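Local coordinates for M152 protein (Murid herpesvirus 1, PDB 4G59) that is a viral MHC class I-like glycoprotein of the m152 gene, which probably binds a host protein of the NKG2D-ligand RAE-1 family and acts in immune evasion, at residues I26-G31 with P94-Y99. Residues are numbered along the deposited sequence; the frame is centred on the assembly and turned at random.
Sequences ISYREG and PVVFEY
Y28 reaches P94 and V96 because its CG stands anti to the backbone N (chi1 171°), which carries the ring along the sheet surface toward the start of the facing strand. Y28 CE1 lies 3.7 Å from P94 CB, the two side chains running side by side. Y28 CD1 lies 3.5 Å from V96 CG2. V95 O sits at the ring's edge, near its plane, 3.4 Å from Y28 CD1. V96, with CG1 anti to its own backbone N (chi1 -174°), divides its branches: CG2 serves the tyrosine, and V96 CG1 meets I26 CG2 at 3.6 Å. I26 then lies alongside the aliphatic part of E98, CG1 against CG. The residues I26, Y28, V96 and E98 thus share one sheet face. S27, R29, V95 and F97 occupy the reverse, where the cross-strand touch is light, R29 CB meeting V95 CG1.

Four backbone hydrogen bonds set the register, the segments running antiparallel at 172°. S27 and F97 form one hydrogen-bonded pair, in which F97 N to S27 O is the shorter bond at 2.7 Å; R29 and V95 form the other, its V95 N to R29 O bond stretching to 3.2 Å. I26–E98 and Y28–V96 are the non-hydrogen-bonded pairs.

This pairing joins two inner strands of the antiparallel sheet that, with helices above it, makes up the MHC class I-like platform. Helix 68-89 lies over the S27/R29/V95/F97 face, V81 touching both R29 and V95 and F80 meeting the F97 ring edge-to-face. Near Y28, another protein's chain hydrogen-bonds E30 through an aromatic side chain. Strand 34-40 flanks 22-31, where H37 ND1 and S27 OG share a hydrogen bond, and strand 106-114 continues the sheet beyond 95-103.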
# COMPACT_ATOMS: atom_id res chain seq x y z
N ILE B 26 -12.43 -3.75 5.99
CA ILE B 26 -11.23 -3.15 6.60
C ILE B 26 -11.41 -1.67 6.90
O ILE B 26 -11.90 -0.90 6.05
CB ILE B 26 -9.97 -3.37 5.76
CG1 ILE B 26 -9.59 -4.86 5.77
CG2 ILE B 26 -8.79 -2.62 6.34
CD1 ILE B 26 -8.61 -5.23 4.70
N SER B 27 -11.03 -1.26 8.11
CA SER B 27 -11.09 0.14 8.49
C SER B 27 -9.77 0.60 9.07
O SER B 27 -9.25 0.04 10.07
CB SER B 27 -12.25 0.40 9.45
OG SER B 27 -13.46 0.46 8.74
N TYR B 28 -9.23 1.62 8.42
CA TYR B 28 -7.94 2.18 8.76
C TYR B 28 -8.14 3.63 9.15
O TYR B 28 -8.51 4.47 8.29
CB TYR B 28 -7.03 2.12 7.53
CG TYR B 28 -5.71 2.87 7.66
CD1 TYR B 28 -4.96 2.80 8.83
CD2 TYR B 28 -5.20 3.61 6.60
CE1 TYR B 28 -3.76 3.47 8.94
CE2 TYR B 28 -3.99 4.28 6.71
CZ TYR B 28 -3.28 4.21 7.89
OH TYR B 28 -2.07 4.88 8.00
N ARG B 29 -7.88 3.93 10.41
CA ARG B 29 -7.90 5.31 10.87
C ARG B 29 -6.51 5.89 10.75
O ARG B 29 -5.58 5.47 11.44
CB ARG B 29 -8.39 5.43 12.30
CG ARG B 29 -8.54 6.88 12.71
CD ARG B 29 -8.96 7.02 14.15
NE ARG B 29 -9.44 8.38 14.39
CZ ARG B 29 -8.65 9.39 14.75
NH1 ARG B 29 -7.34 9.20 14.92
NH2 ARG B 29 -9.18 10.59 14.93
N GLU B 30 -6.40 6.88 9.88
CA GLU B 30 -5.13 7.51 9.54
C GLU B 30 -4.93 8.77 10.37
O GLU B 30 -3.82 9.05 10.87
CB GLU B 30 -5.20 7.87 8.06
CG GLU B 30 -3.95 8.43 7.48
CD GLU B 30 -4.16 8.84 6.06
OE1 GLU B 30 -5.27 9.34 5.76
OE2 GLU B 30 -3.23 8.68 5.24
N GLY B 31 -6.00 9.54 10.51
CA GLY B 31 -6.00 10.72 11.34
C GLY B 31 -7.41 11.14 11.71
O GLY B 31 -8.35 10.38 11.51
N PRO B 94 -2.05 5.85 13.98
CA PRO B 94 -2.90 5.11 13.04
C PRO B 94 -3.16 3.69 13.55
O PRO B 94 -2.32 3.12 14.26
CB PRO B 94 -2.07 5.09 11.75
CG PRO B 94 -0.62 5.23 12.21
CD PRO B 94 -0.69 6.10 13.44
N VAL B 95 -4.32 3.15 13.22
CA VAL B 95 -4.71 1.80 13.64
C VAL B 95 -5.58 1.18 12.56
O VAL B 95 -6.27 1.91 11.82
CB VAL B 95 -5.49 1.83 15.00
CG1 VAL B 95 -6.70 2.72 14.92
CG2 VAL B 95 -5.91 0.44 15.41
N VAL B 96 -5.55 -0.15 12.43
CA VAL B 96 -6.46 -0.82 11.49
C VAL B 96 -7.31 -1.87 12.19
O VAL B 96 -6.81 -2.63 13.02
CB VAL B 96 -5.71 -1.51 10.30
CG1 VAL B 96 -6.69 -2.07 9.26
CG2 VAL B 96 -4.74 -0.56 9.64
N PHE B 97 -8.59 -1.93 11.83
CA PHE B 97 -9.43 -3.07 12.21
C PHE B 97 -9.90 -3.85 10.99
O PHE B 97 -10.41 -3.28 10.03
CB PHE B 97 -10.64 -2.62 13.04
CG PHE B 97 -10.29 -2.36 14.48
CD1 PHE B 97 -10.37 -3.39 15.42
CD2 PHE B 97 -9.84 -1.10 14.89
CE1 PHE B 97 -10.03 -3.17 16.75
CE2 PHE B 97 -9.50 -0.90 16.23
CZ PHE B 97 -9.60 -1.94 17.16
N GLU B 98 -9.73 -5.17 11.06
CA GLU B 98 -10.08 -6.05 9.96
C GLU B 98 -11.14 -7.06 10.41
O GLU B 98 -10.89 -7.87 11.32
CB GLU B 98 -8.83 -6.78 9.53
CG GLU B 98 -8.95 -7.55 8.26
CD GLU B 98 -7.59 -7.79 7.65
OE1 GLU B 98 -6.79 -6.82 7.58
OE2 GLU B 98 -7.33 -8.94 7.26
N TYR B 99 -12.32 -7.00 9.80
CA TYR B 99 -13.38 -7.97 10.08
C TYR B 99 -13.50 -8.99 8.94
O TYR B 99 -13.96 -8.65 7.85
CB TYR B 99 -14.72 -7.27 10.27
CG TYR B 99 -14.75 -6.26 11.40
CD1 TYR B 99 -15.26 -6.60 12.65
CD2 TYR B 99 -14.28 -4.97 11.21
CE1 TYR B 99 -15.29 -5.66 13.68
CE2 TYR B 99 -14.32 -4.05 12.21
CZ TYR B 99 -14.82 -4.38 13.45
OH TYR B 99 -14.84 -3.43 14.44